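Local coordinates for protein OBCA, Oxalate Biosynthetic Component A (Burkholderia glumae, PDB 4NNC) that belongs to the oxalate biosynthetic component A family and is built around a TIM-barrel-type domain related to the beta-keto acid cleavage enzymes, holding a cobalt ion, at residues A[447-452]-A[474-479]; A[11-16]-A[226-231]; A[211-216]-A[266-271]. All blocks are in the same frame, centred on the assembly; numbering follows the deposited sequence.

Contact 1: residues A[447-452]-A[474-479]. With CO (cobalt (II) ion), chain B; 2KQ ((3S)-3-[2-[3-[[(2R)-4-[[[(2R,3S,4R,5R)-5-(6-aminopurin-9-yl)-4-oxidanyl-3-phosphonooxy-oxolan-2-yl]methoxy-oxidanyl-phosphoryl]oxy-oxidanyl-phosphoryl]oxy-3,3-dimethyl-2-oxidanyl-butanoyl]amino]propanoylamino]ethylsulfanyl]-3-oxidanyl-butanoic acid), chain D.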
loop_
_atom_site.group_PDB
_atom_site.type_symbol
_atom_site.label_atom_id
_atom_site.label_comp_id
_atom_site.label_asym_id
_atom_site.label_seq_id
_atom_site.Cartn_x
_atom_site.Cartn_y
_atom_site.Cartn_z
ATOM N N SER A 447 -10.302 14.476 2.140
ATOM C CA SER A 447 -10.425 13.036 1.920
ATOM C C SER A 447 -9.841 12.231 3.078
ATOM O O SER A 447 -9.167 12.779 3.953
ATOM C CB SER A 447 -9.746 12.624 0.614
ATOM O OG SER A 447 -10.460 13.081 -0.527
ATOM N N ILE A 448 -10.080 10.923 3.073
ATOM C CA ILE A 448 -9.512 10.049 4.095
ATOM C C ILE A 448 -8.867 8.799 3.495
ATOM O O ILE A 448 -9.369 8.236 2.517
ATOM C CB ILE A 448 -10.583 9.617 5.143
ATOM C CG1 ILE A 448 -9.946 8.826 6.291
ATOM C CG2 ILE A 448 -11.706 8.818 4.485
ATOM C CD1 ILE A 448 -10.853 8.734 7.530
ATOM N N LEU A 449 -7.755 8.378 4.090
ATOM C CA LEU A 449 -7.170 7.083 3.798
ATOM C C LEU A 449 -7.102 6.330 5.117
ATOM O O LEU A 449 -7.156 6.943 6.184
ATOM C CB LEU A 449 -5.757 7.233 3.208
ATOM C CG LEU A 449 -4.589 7.789 4.044
ATOM C CD1 LEU A 449 -3.992 6.789 5.046
ATOM C CD2 LEU A 449 -3.478 8.306 3.115
ATOM N N LEU A 450 -6.945 5.016 5.040
ATOM C CA LEU A 450 -6.705 4.189 6.211
ATOM C C LEU A 450 -5.788 3.042 5.811
ATOM O O LEU A 450 -5.861 2.554 4.686
ATOM C CB LEU A 450 -8.025 3.636 6.764
ATOM C CG LEU A 450 -8.891 4.577 7.608
ATOM C CD1 LEU A 450 -10.277 3.972 7.857
ATOM C CD2 LEU A 450 -8.177 4.868 8.922
ATOM N N PRO A 451 -4.927 2.600 6.735
ATOM C CA PRO A 451 -4.025 1.471 6.480
ATOM C C PRO A 451 -4.794 0.150 6.391
ATOM O O PRO A 451 -5.750 -0.037 7.151
ATOM C CB PRO A 451 -3.108 1.478 7.705
ATOM C CG PRO A 451 -3.936 2.086 8.786
ATOM C CD PRO A 451 -4.778 3.133 8.103
ATOM N N GLY A 452 -4.373 -0.726 5.474
ATOM C CA GLY A 452 -5.038 -1.983 5.132
ATOM C C GLY A 452 -6.121 -2.584 6.013
ATOM O O GLY A 452 -7.294 -2.530 5.677
ATOM N N LEU A 474 -3.036 0.033 -3.255
ATOM C CA LEU A 474 -1.988 -0.837 -2.724
ATOM C C LEU A 474 -0.991 -0.074 -1.887
ATOM O O LEU A 474 -0.268 -0.676 -1.084
ATOM C CB LEU A 474 -1.253 -1.575 -3.849
ATOM C CG LEU A 474 -2.054 -2.622 -4.621
ATOM C CD1 LEU A 474 -1.112 -3.552 -5.395
ATOM C CD2 LEU A 474 -2.914 -3.424 -3.650
ATOM N N GLU A 475 -0.936 1.244 -2.085
ATOM C CA GLU A 475 -0.080 2.082 -1.259
ATOM C C GLU A 475 -0.480 1.956 0.219
ATOM O O GLU A 475 0.388 1.925 1.091
ATOM C CB GLU A 475 -0.123 3.554 -1.704
ATOM C CG GLU A 475 0.407 4.524 -0.626
ATOM C CD GLU A 475 0.765 5.910 -1.185
ATOM O OE1 GLU A 475 1.277 6.750 -0.409
ATOM O OE2 GLU A 475 0.506 6.163 -2.386
ATOM N N ASP A 476 -1.788 1.876 0.486
ATOM C CA ASP A 476 -2.310 1.889 1.857
ATOM C C ASP A 476 -2.712 0.514 2.382
ATOM O O ASP A 476 -2.577 0.233 3.588
ATOM C CB ASP A 476 -3.518 2.828 1.947
ATOM C CG ASP A 476 -3.170 4.255 1.569
ATOM O OD1 ASP A 476 -4.050 4.970 1.031
ATOM O OD2 ASP A 476 -2.011 4.660 1.819
ATOM N N GLY A 477 -3.221 -0.328 1.478
ATOM C CA GLY A 477 -3.662 -1.671 1.822
ATOM C C GLY A 477 -3.598 -2.600 0.623
ATOM O O GLY A 477 -3.800 -2.170 -0.517
ATOM N N LEU A 478 -3.313 -3.875 0.874
ATOM C CA LEU A 478 -3.063 -4.831 -0.204
ATOM C C LEU A 478 -4.209 -5.828 -0.438
ATOM O O LEU A 478 -4.150 -6.634 -1.380
ATOM C CB LEU A 478 -1.770 -5.603 0.089
ATOM C CG LEU A 478 -0.476 -4.804 0.236
ATOM C CD1 LEU A 478 0.638 -5.752 0.644
ATOM C CD2 LEU A 478 -0.141 -4.120 -1.082
ATOM N N THR A 479 -5.235 -5.771 0.416
ATOM C CA THR A 479 -6.310 -6.769 0.440
ATOM C C THR A 479 -7.653 -6.215 -0.013
ATOM O O THR A 479 -7.814 -5.013 -0.138
ATOM C CB THR A 479 -6.542 -7.291 1.865
ATOM O OG1 THR A 479 -7.050 -6.228 2.674
ATOM C CG2 THR A 479 -5.244 -7.814 2.481
HETATM CO CO CO B . 2.005 8.695 -1.066
HETATM C C01 2KQ D . 2.598 -1.882 4.077
HETATM C C02 2KQ D . 1.074 -1.991 3.916
HETATM C C03 2KQ D . 0.611 -1.250 2.566
HETATM C C04 2KQ D . 0.704 -3.480 3.881
HETATM O O05 2KQ D . -0.696 -3.582 3.751
HETATM P P06 2KQ D . -1.465 -4.873 4.281
HETATM O O07 2KQ D . -2.781 -4.991 3.531
HETATM O O08 2KQ D . -0.648 -6.129 4.029
HETATM O O09 2KQ D . -1.759 -4.673 5.832
HETATM P P10 2KQ D . -0.832 -5.093 7.073
HETATM O O11 2KQ D . -1.323 -4.425 8.327
HETATM O O12 2KQ D . 0.584 -4.635 6.817
HETATM O O13 2KQ D . -0.856 -6.687 7.267
HETATM C C14 2KQ D . -0.007 -7.297 8.252
HETATM C C15 2KQ D . -0.436 -8.678 8.516
HETATM O O16 2KQ D . -1.902 -8.753 8.741
HETATM C C17 2KQ D . -2.467 -9.551 7.692
HETATM N N18 2KQ D . -3.666 -8.919 7.261
HETATM C C19 2KQ D . -3.785 -7.861 6.439
HETATM N N20 2KQ D . -5.094 -7.555 6.295
HETATM C C21 2KQ D . -5.827 -8.425 7.040
HETATM C C22 2KQ D . -7.204 -8.603 7.283
HETATM N N23 2KQ D . -8.192 -7.727 6.668
HETATM N N24 2KQ D . -7.593 -9.599 8.099
HETATM C C25 2KQ D . -6.677 -10.409 8.686
HETATM N N26 2KQ D . -5.361 -10.274 8.470
HETATM C C27 2KQ D . -4.922 -9.283 7.650
HETATM C C28 2KQ D . -1.444 -9.671 6.638
HETATM O O29 2KQ D . -1.520 -10.932 5.973
HETATM C C30 2KQ D . -0.163 -9.585 7.359
HETATM O O31 2KQ D . 0.212 -10.895 7.834
HETATM P P32 2KQ D . 1.531 -11.080 8.791
HETATM O O33 2KQ D . 1.327 -10.396 10.151
HETATM O O34 2KQ D . 1.821 -12.553 9.001
HETATM O O35 2KQ D . 2.709 -10.448 8.098
HETATM C C36 2KQ D . 0.387 -1.413 5.196
HETATM O O37 2KQ D . 0.815 -2.127 6.279
HETATM C C38 2KQ D . 0.663 0.074 5.474
HETATM O O39 2KQ D . 1.749 0.484 5.870
HETATM N N40 2KQ D . -0.431 1.019 5.304
HETATM C C41 2KQ D . -0.157 2.385 5.607
HETATM C C42 2KQ D . 0.258 3.146 4.353
HETATM C C43 2KQ D . 0.547 4.645 4.595
HETATM O O44 2KQ D . 1.316 5.018 5.484
HETATM N N45 2KQ D . -0.130 5.605 3.767
HETATM C C46 2KQ D . 0.151 6.988 4.013
HETATM C C47 2KQ D . 0.582 7.669 2.733
HETATM S S48 2KQ D . 0.600 9.448 2.903
HETATM C C49 2KQ D . 0.859 10.186 1.303
HETATM C C50 2KQ D . -0.397 10.786 0.948
HETATM O O51 2KQ D . 1.153 9.206 0.328
HETATM C C52 2KQ D . 1.895 11.350 1.383
HETATM C C53 2KQ D . 2.894 11.506 0.278
HETATM O O54 2KQ D . 2.937 10.691 -0.691
HETATM O O55 2KQ D . 3.693 12.478 0.330
HETATM O O HOH W 1 -6.789 3.995 2.041
#
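The carboxylate of Asp476 has Leu449 off one side of its plane, with Leu449 CB 3.6 Å from Asp476 OD1 and the CD2 methyl also near that oxygen; the two side chains cross at about a right angle. This is the mouth of a TIM-type barrel, where the loops following the parallel strands 444-449 and 469-472 meet at the C-terminal end of the sheet. Arg471 forms a salt bridge with OD1. The Asp476 carbonyl is the second flat group, approached from opposite faces. On one side Gly452 N donates to Asp476 O at 2.8 Å from above the carbonyl plane; on the other, N40 of the ligand 2KQ donates to the same oxygen at 2.9 Å. One backbone oxygen thus ties the loop to its neighbour and to the ligand. Asp476 OD2 reads the second amide of the ligand, accepting from 2KQ N45 at 2.9 Å along a nearly straight path (175°). A water accepts from Leu450 N and lies 3.1 Å from Asp476 OD1, to which it appears to donate, adding a bridge at OD1, while the ligand amide is taken by OD2. Further along, Gly452 and Gly477 bring their backbones together, CA to CA 3.6 Å; Gly477 has no side chain on the side that faces Gly452, which allows this approach. Glu475 faces the metal instead: with CG anti to the backbone N and the rest of the chain extended, its OE1 binds the cobalt ion at 2.2 Å. His224 and His226 also bind the metal, so the Glu475-Asp476 pair joins the metal site to the amide arm of the ligand. At the other end of the loop, Leu478 N donates to the phosphate oxygen 2KQ O07 at 2.9 Å.

Contact 2: residues A[11-16]-A[226-231]. With CO (cobalt (II) ion), chain B; OXL (oxalate ion), chain C; 2KQ ((3S)-3-[2-[3-[[(2R)-4-[[[(2R,3S,4R,5R)-5-(6-aminopurin-9-yl)-4-oxidanyl-3-phosphonooxy-oxolan-2-yl]methoxy-oxidanyl-phosphoryl]oxy-oxidanyl-phosphoryl]oxy-3,3-dimethyl-2-oxidanyl-butanoyl]amino]propanoylamino]ethylsulfanyl]-3-oxidanyl-butanoic acid), chain D.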
loop_
_atom_site.group_PDB
_atom_site.type_symbol
_atom_site.label_atom_id
_atom_site.label_comp_id
_atom_site.label_asym_id
_atom_site.label_seq_id
_atom_site.Cartn_x
_atom_site.Cartn_y
_atom_site.Cartn_z
ATOM N N ALA A 11 -4.351 5.230 -5.085
ATOM C CA ALA A 11 -2.928 5.309 -4.750
ATOM C C ALA A 11 -2.272 3.956 -4.992
ATOM O O ALA A 11 -2.198 3.129 -4.075
ATOM C CB ALA A 11 -2.741 5.739 -3.295
ATOM N N PRO A 12 -1.802 3.725 -6.234
ATOM C CA PRO A 12 -1.322 2.413 -6.708
ATOM C C PRO A 12 0.066 1.935 -6.238
ATOM O O PRO A 12 0.300 0.721 -6.342
ATOM C CB PRO A 12 -1.292 2.584 -8.238
ATOM C CG PRO A 12 -2.178 3.770 -8.516
ATOM C CD PRO A 12 -1.950 4.678 -7.349
ATOM N N ILE A 13 0.959 2.816 -5.772
ATOM C CA ILE A 13 2.356 2.407 -5.570
ATOM C C ILE A 13 2.884 2.630 -4.154
ATOM O O ILE A 13 3.307 1.686 -3.475
ATOM C CB ILE A 13 3.317 3.108 -6.562
ATOM C CG1 ILE A 13 2.776 3.033 -7.986
ATOM C CG2 ILE A 13 4.711 2.483 -6.489
ATOM C CD1 ILE A 13 2.011 4.264 -8.432
ATOM N N GLY A 14 2.895 3.889 -3.727
ATOM C CA GLY A 14 3.381 4.238 -2.409
ATOM C C GLY A 14 4.857 3.977 -2.163
ATOM O O GLY A 14 5.629 3.736 -3.097
ATOM N N ALA A 15 5.228 4.034 -0.882
ATOM C CA ALA A 15 6.611 3.901 -0.431
ATOM C C ALA A 15 6.913 2.508 0.108
ATOM O O ALA A 15 8.025 2.016 -0.060
ATOM C CB ALA A 15 6.924 4.960 0.649
ATOM N N VAL A 16 5.939 1.888 0.778
ATOM C CA VAL A 16 6.226 0.702 1.597
ATOM C C VAL A 16 6.097 -0.693 0.950
ATOM O O VAL A 16 7.023 -1.493 1.064
ATOM C CB VAL A 16 5.462 0.719 2.944
ATOM C CG1 VAL A 16 5.729 -0.567 3.710
ATOM C CG2 VAL A 16 5.904 1.900 3.782
ATOM N N HIS A 226 3.676 7.378 -6.729
ATOM C CA HIS A 226 5.067 7.317 -6.294
ATOM C C HIS A 226 5.864 6.630 -7.391
ATOM O O HIS A 226 5.299 5.870 -8.193
ATOM C CB HIS A 226 5.214 6.438 -5.057
ATOM C CG HIS A 226 4.691 7.049 -3.797
ATOM N ND1 HIS A 226 5.471 7.185 -2.670
ATOM C CD2 HIS A 226 3.468 7.533 -3.475
ATOM C CE1 HIS A 226 4.751 7.742 -1.708
ATOM N NE2 HIS A 226 3.535 7.958 -2.170
ATOM N N THR A 227 7.176 6.853 -7.406
ATOM C CA THR A 227 8.074 6.017 -8.201
ATOM C C THR A 227 9.042 5.240 -7.296
ATOM O O THR A 227 9.208 5.590 -6.124
ATOM C CB THR A 227 8.865 6.836 -9.235
ATOM O OG1 THR A 227 9.413 8.017 -8.615
ATOM C CG2 THR A 227 7.955 7.229 -10.380
ATOM N N ARG A 228 9.666 4.193 -7.845
ATOM C CA ARG A 228 10.621 3.367 -7.108
ATOM C C ARG A 228 11.964 3.298 -7.846
ATOM O O ARG A 228 12.013 3.249 -9.083
ATOM C CB ARG A 228 10.072 1.947 -6.908
ATOM C CG ARG A 228 8.736 1.890 -6.190
ATOM C CD ARG A 228 8.871 2.364 -4.744
ATOM N NE ARG A 228 7.617 2.158 -4.025
ATOM C CZ ARG A 228 7.282 1.028 -3.407
ATOM N NH1 ARG A 228 8.126 -0.008 -3.398
ATOM N NH2 ARG A 228 6.102 0.939 -2.794
ATOM N N ASP A 229 13.046 3.303 -7.076
ATOM C CA ASP A 229 14.391 3.106 -7.608
ATOM C C ASP A 229 14.644 1.601 -7.743
ATOM O O ASP A 229 14.684 0.882 -6.745
ATOM C CB ASP A 229 15.395 3.754 -6.646
ATOM C CG ASP A 229 16.855 3.470 -6.997
ATOM O OD1 ASP A 229 17.172 3.031 -8.129
ATOM O OD2 ASP A 229 17.705 3.710 -6.112
ATOM N N LEU A 230 14.803 1.120 -8.972
ATOM C CA LEU A 230 15.012 -0.307 -9.196
ATOM C C LEU A 230 16.451 -0.639 -9.609
ATOM O O LEU A 230 16.707 -1.710 -10.147
ATOM C CB LEU A 230 14.040 -0.829 -10.264
ATOM C CG LEU A 230 12.533 -0.640 -10.042
ATOM C CD1 LEU A 230 11.754 -1.285 -11.167
ATOM C CD2 LEU A 230 12.099 -1.218 -8.705
ATOM N N SER A 231 17.397 0.260 -9.354
ATOM C CA SER A 231 18.727 0.092 -9.939
ATOM C C SER A 231 19.620 -0.944 -9.232
ATOM O O SER A 231 20.608 -1.393 -9.806
ATOM C CB SER A 231 19.439 1.446 -10.084
ATOM O OG SER A 231 19.633 2.046 -8.819
HETATM CO CO CO B . 2.005 8.695 -1.066
HETATM C C1 OXL C . 5.056 8.802 2.677
HETATM C C2 OXL C . 3.791 8.071 2.481
HETATM O O1 OXL C . 5.119 9.774 3.477
HETATM O O2 OXL C . 3.275 7.435 3.444
HETATM O O3 OXL C . 6.048 8.425 2.002
HETATM O O4 OXL C . 3.270 8.083 1.322
HETATM C C01 2KQ D . 2.598 -1.882 4.077
HETATM C C02 2KQ D . 1.074 -1.991 3.916
HETATM C C03 2KQ D . 0.611 -1.250 2.566
HETATM C C04 2KQ D . 0.704 -3.480 3.881
HETATM O O05 2KQ D . -0.696 -3.582 3.751
HETATM P P06 2KQ D . -1.465 -4.873 4.281
HETATM O O07 2KQ D . -2.781 -4.991 3.531
HETATM O O08 2KQ D . -0.648 -6.129 4.029
HETATM O O09 2KQ D . -1.759 -4.673 5.832
HETATM P P10 2KQ D . -0.832 -5.093 7.073
HETATM O O11 2KQ D . -1.323 -4.425 8.327
HETATM O O12 2KQ D . 0.584 -4.635 6.817
HETATM O O13 2KQ D . -0.856 -6.687 7.267
HETATM C C14 2KQ D . -0.007 -7.297 8.252
HETATM C C15 2KQ D . -0.436 -8.678 8.516
HETATM O O16 2KQ D . -1.902 -8.753 8.741
HETATM C C17 2KQ D . -2.467 -9.551 7.692
HETATM N N18 2KQ D . -3.666 -8.919 7.261
HETATM C C19 2KQ D . -3.785 -7.861 6.439
HETATM N N20 2KQ D . -5.094 -7.555 6.295
HETATM C C21 2KQ D . -5.827 -8.425 7.040
HETATM C C22 2KQ D . -7.204 -8.603 7.283
HETATM N N23 2KQ D . -8.192 -7.727 6.668
HETATM N N24 2KQ D . -7.593 -9.599 8.099
HETATM C C25 2KQ D . -6.677 -10.409 8.686
HETATM N N26 2KQ D . -5.361 -10.274 8.470
HETATM C C27 2KQ D . -4.922 -9.283 7.650
HETATM C C28 2KQ D . -1.444 -9.671 6.638
HETATM O O29 2KQ D . -1.520 -10.932 5.973
HETATM C C30 2KQ D . -0.163 -9.585 7.359
HETATM O O31 2KQ D . 0.212 -10.895 7.834
HETATM P P32 2KQ D . 1.531 -11.080 8.791
HETATM O O33 2KQ D . 1.327 -10.396 10.151
HETATM O O34 2KQ D . 1.821 -12.553 9.001
HETATM O O35 2KQ D . 2.709 -10.448 8.098
HETATM C C36 2KQ D . 0.387 -1.413 5.196
HETATM O O37 2KQ D . 0.815 -2.127 6.279
HETATM C C38 2KQ D . 0.663 0.074 5.474
HETATM O O39 2KQ D . 1.749 0.484 5.870
HETATM N N40 2KQ D . -0.431 1.019 5.304
HETATM C C41 2KQ D . -0.157 2.385 5.607
HETATM C C42 2KQ D . 0.258 3.146 4.353
HETATM C C43 2KQ D . 0.547 4.645 4.595
HETATM O O44 2KQ D . 1.316 5.018 5.484
HETATM N N45 2KQ D . -0.130 5.605 3.767
HETATM C C46 2KQ D . 0.151 6.988 4.013
HETATM C C47 2KQ D . 0.582 7.669 2.733
HETATM S S48 2KQ D . 0.600 9.448 2.903
HETATM C C49 2KQ D . 0.859 10.186 1.303
HETATM C C50 2KQ D . -0.397 10.786 0.948
HETATM O O51 2KQ D . 1.153 9.206 0.328
HETATM C C52 2KQ D . 1.895 11.350 1.383
HETATM C C53 2KQ D . 2.894 11.506 0.278
HETATM O O54 2KQ D . 2.937 10.691 -0.691
HETATM O O55 2KQ D . 3.693 12.478 0.330
#
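Arg228 folds back at its second torsion (chi2 -66°), which carries its guanidinium onto the carbonyl of Gly14, while His226 sets CG beside its own backbone N (chi1 -73°) and lays its imidazole against the CA of the same glycine. Arg228 NE donates to Gly14 O at 2.7 Å, with the oxygen close to the guanidinium plane. Arg228 NH2 adds two weak bonds, to Gly14 O and, at 3.0 Å, to Ile13 O; it also reaches Pro17 O, and NH1 is taken by Gln249 O. Ala15 O rides over one face of the guanidinium. The group is therefore held by loop carbonyls at several points, and its charge probably helps to polarise them. Over the imidazole, Gly14 CA makes a CH-pi contact 3.4 Å from the ring centroid and 12° off the normal. The positive phi of Gly14 suits a glycine in this loop. ND1 donates to Asn251 OD1, which helps to fix the ring's rotation while His226 NE2 binds the cobalt ion at 2.0 Å; His224, Glu475 and the ligand 2KQ share the metal. An oxalate ion lies nearby, its O4 3.4 Å from His226 CE1. Ile13 CD1 packs on His226 O. Together these contacts join the loop after strand 5-10 to the end of its parallel neighbour, strand 222-229, with Ile208 of helix 205-217 touching Ile13.

Contact 3: residues A[211-216]-A[266-271]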
loop_
_atom_site.group_PDB
_atom_site.type_symbol
_atom_site.label_atom_id
_atom_site.label_comp_id
_atom_site.label_asym_id
_atom_site.label_seq_id
_atom_site.Cartn_x
_atom_site.Cartn_y
_atom_site.Cartn_z
ATOM N N GLU A 211 -1.934 0.541 -14.487
ATOM C CA GLU A 211 -2.751 0.534 -13.268
ATOM C C GLU A 211 -3.482 1.866 -13.081
ATOM O O GLU A 211 -4.652 1.885 -12.686
ATOM C CB GLU A 211 -1.901 0.227 -12.034
ATOM C CG GLU A 211 -2.698 0.167 -10.730
ATOM C CD GLU A 211 -3.773 -0.931 -10.738
ATOM O OE1 GLU A 211 -3.499 -2.046 -11.242
ATOM O OE2 GLU A 211 -4.903 -0.669 -10.258
ATOM N N THR A 212 -2.801 2.972 -13.384
ATOM C CA THR A 212 -3.434 4.291 -13.343
ATOM C C THR A 212 -4.664 4.320 -14.260
ATOM O O THR A 212 -5.726 4.812 -13.875
ATOM C CB THR A 212 -2.437 5.409 -13.753
ATOM O OG1 THR A 212 -1.375 5.466 -12.794
ATOM C CG2 THR A 212 -3.117 6.769 -13.828
ATOM N N ILE A 213 -4.515 3.784 -15.468
ATOM C CA ILE A 213 -5.620 3.765 -16.418
ATOM C C ILE A 213 -6.774 2.884 -15.919
ATOM O O ILE A 213 -7.936 3.299 -15.949
ATOM C CB ILE A 213 -5.168 3.307 -17.835
ATOM C CG1 ILE A 213 -4.163 4.292 -18.441
ATOM C CG2 ILE A 213 -6.363 3.140 -18.759
ATOM C CD1 ILE A 213 -4.432 5.729 -18.128
ATOM N N ARG A 214 -6.458 1.676 -15.461
ATOM C CA ARG A 214 -7.487 0.793 -14.916
ATOM C C ARG A 214 -8.200 1.408 -13.711
ATOM O O ARG A 214 -9.408 1.248 -13.550
ATOM C CB ARG A 214 -6.884 -0.555 -14.509
ATOM C CG ARG A 214 -6.393 -1.366 -15.682
ATOM C CD ARG A 214 -6.649 -2.831 -15.454
ATOM N NE ARG A 214 -5.437 -3.556 -15.098
ATOM C CZ ARG A 214 -4.688 -4.240 -15.961
ATOM N NH1 ARG A 214 -5.015 -4.288 -17.254
ATOM N NH2 ARG A 214 -3.610 -4.884 -15.526
ATOM N N SER A 215 -7.446 2.095 -12.857
ATOM C CA SER A 215 -8.029 2.670 -11.650
ATOM C C SER A 215 -8.981 3.803 -12.023
ATOM O O SER A 215 -10.049 3.957 -11.425
ATOM C CB SER A 215 -6.936 3.129 -10.677
ATOM O OG SER A 215 -6.229 2.002 -10.159
ATOM N N MET A 216 -8.625 4.573 -13.043
ATOM C CA MET A 216 -9.544 5.606 -13.520
ATOM C C MET A 216 -10.810 5.024 -14.154
ATOM O O MET A 216 -11.917 5.502 -13.905
ATOM C CB MET A 216 -8.837 6.541 -14.481
ATOM C CG MET A 216 -7.956 7.540 -13.743
ATOM S SD MET A 216 -7.340 8.696 -14.948
ATOM C CE MET A 216 -8.901 9.444 -15.456
ATOM N N LYS A 266 -1.549 10.600 -19.897
ATOM C CA LYS A 266 -2.374 11.672 -20.456
ATOM C C LYS A 266 -2.784 11.421 -21.907
ATOM O O LYS A 266 -3.829 11.886 -22.350
ATOM C CB LYS A 266 -1.648 13.013 -20.338
ATOM C CG LYS A 266 -1.568 13.559 -18.921
ATOM C CD LYS A 266 -2.916 14.121 -18.493
ATOM C CE LYS A 266 -2.792 14.905 -17.202
ATOM N NZ LYS A 266 -4.036 15.680 -16.968
ATOM N N LYS A 267 -1.964 10.680 -22.642
ATOM C CA LYS A 267 -2.319 10.287 -24.009
ATOM C C LYS A 267 -3.569 9.399 -24.071
ATOM O O LYS A 267 -4.413 9.567 -24.952
ATOM C CB LYS A 267 -1.140 9.589 -24.691
ATOM C CG LYS A 267 -1.459 9.069 -26.087
ATOM C CD LYS A 267 -0.216 8.534 -26.786
ATOM C CE LYS A 267 -0.587 7.824 -28.080
ATOM N NZ LYS A 267 0.615 7.506 -28.908
ATOM N N ARG A 268 -3.689 8.472 -23.121
ATOM C CA ARG A 268 -4.807 7.521 -23.073
ATOM C C ARG A 268 -5.990 8.049 -22.249
ATOM O O ARG A 268 -7.156 7.800 -22.572
ATOM C CB ARG A 268 -4.323 6.178 -22.504
ATOM C CG ARG A 268 -3.209 5.517 -23.343
ATOM C CD ARG A 268 -2.673 4.228 -22.709
ATOM N NE ARG A 268 -3.757 3.312 -22.359
ATOM C CZ ARG A 268 -3.595 2.169 -21.695
ATOM N NH1 ARG A 268 -2.384 1.775 -21.312
ATOM N NH2 ARG A 268 -4.651 1.416 -21.415
ATOM N N GLU A 269 -5.684 8.775 -21.179
ATOM C CA GLU A 269 -6.720 9.342 -20.322
ATOM C C GLU A 269 -6.388 10.786 -19.985
ATOM O O GLU A 269 -5.967 11.072 -18.866
ATOM C CB GLU A 269 -6.831 8.540 -19.026
ATOM C CG GLU A 269 -7.427 7.155 -19.213
ATOM C CD GLU A 269 -8.932 7.195 -19.398
ATOM O OE1 GLU A 269 -9.546 8.256 -19.092
ATOM O OE2 GLU A 269 -9.497 6.163 -19.838
ATOM N N PRO A 270 -6.572 11.704 -20.951
ATOM C CA PRO A 270 -6.196 13.102 -20.702
ATOM C C PRO A 270 -6.942 13.727 -19.520
ATOM O O PRO A 270 -6.474 14.728 -18.986
ATOM C CB PRO A 270 -6.552 13.808 -22.020
ATOM C CG PRO A 270 -7.553 12.874 -22.710
ATOM C CD PRO A 270 -7.093 11.502 -22.318
ATOM N N ALA A 271 -8.064 13.149 -19.104
ATOM C CA ALA A 271 -8.785 13.678 -17.943
ATOM C C ALA A 271 -8.034 13.467 -16.620
ATOM O O ALA A 271 -8.343 14.118 -15.631
ATOM C CB ALA A 271 -10.187 13.066 -17.843
#
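The helical segment 211-216 and the end of helix 255-268 approach most closely at Ile213 and Glu269, whose CA atoms are 6.9 Å apart, Glu269 being the first residue past that helix to leave helical backbone angles. Both helices belong to the outer layer of the TIM-type barrel, packed against its strands, and the contact joins them at the protein surface. Ile213 carries it. Its CG1 sits over one face of the Arg268 guanidinium, 3.9 Å from Arg268 CZ, and its CG2 lies 3.6 Å from Arg268 NH2; the charge itself is engaged elsewhere, in a salt bridge from NH1 to Glu210. Meanwhile the CD1 methyl of Ile213 reaches the aliphatic part of Glu269, 3.5 Å from Glu269 CG. The bend of Glu269 at chi2 (-76°) helps to turn the carboxylate away from the isoleucine, and OE2 pairs with Arg217. The isoleucine thus packs between the two side chains while Glu210 and Arg217, outside the two segments, hold their charged ends. Met216 runs alongside Glu269 in the opposite sense, its thioether near the glutamate CB and its methyl CE 3.9 Å from Glu269 OE1.

In the fold
Contacts 1 and 2 share the curled sheet of the barrel and meet directly: Glu475 N lies 3.0 Å from Ala11 O, a probable hydrogen bond, although their centres are about 15 Å apart. Both also touch the cobalt ion and 2KQ, so loops distant in sequence close on one site. Contact 3 sits away from it, its centre about 18 Å from that of contact 2 and about 20 Å from that of contact 1, yet Pro12 packs on Glu211. Along the chain contacts 2 and 3 alternate their segments, with helix 205-217 leading into strand 222-229, and contact 1 follows both, at the last two barrel strands. Helix 205-217 thus adjoins loop 11-16 beside the metal site.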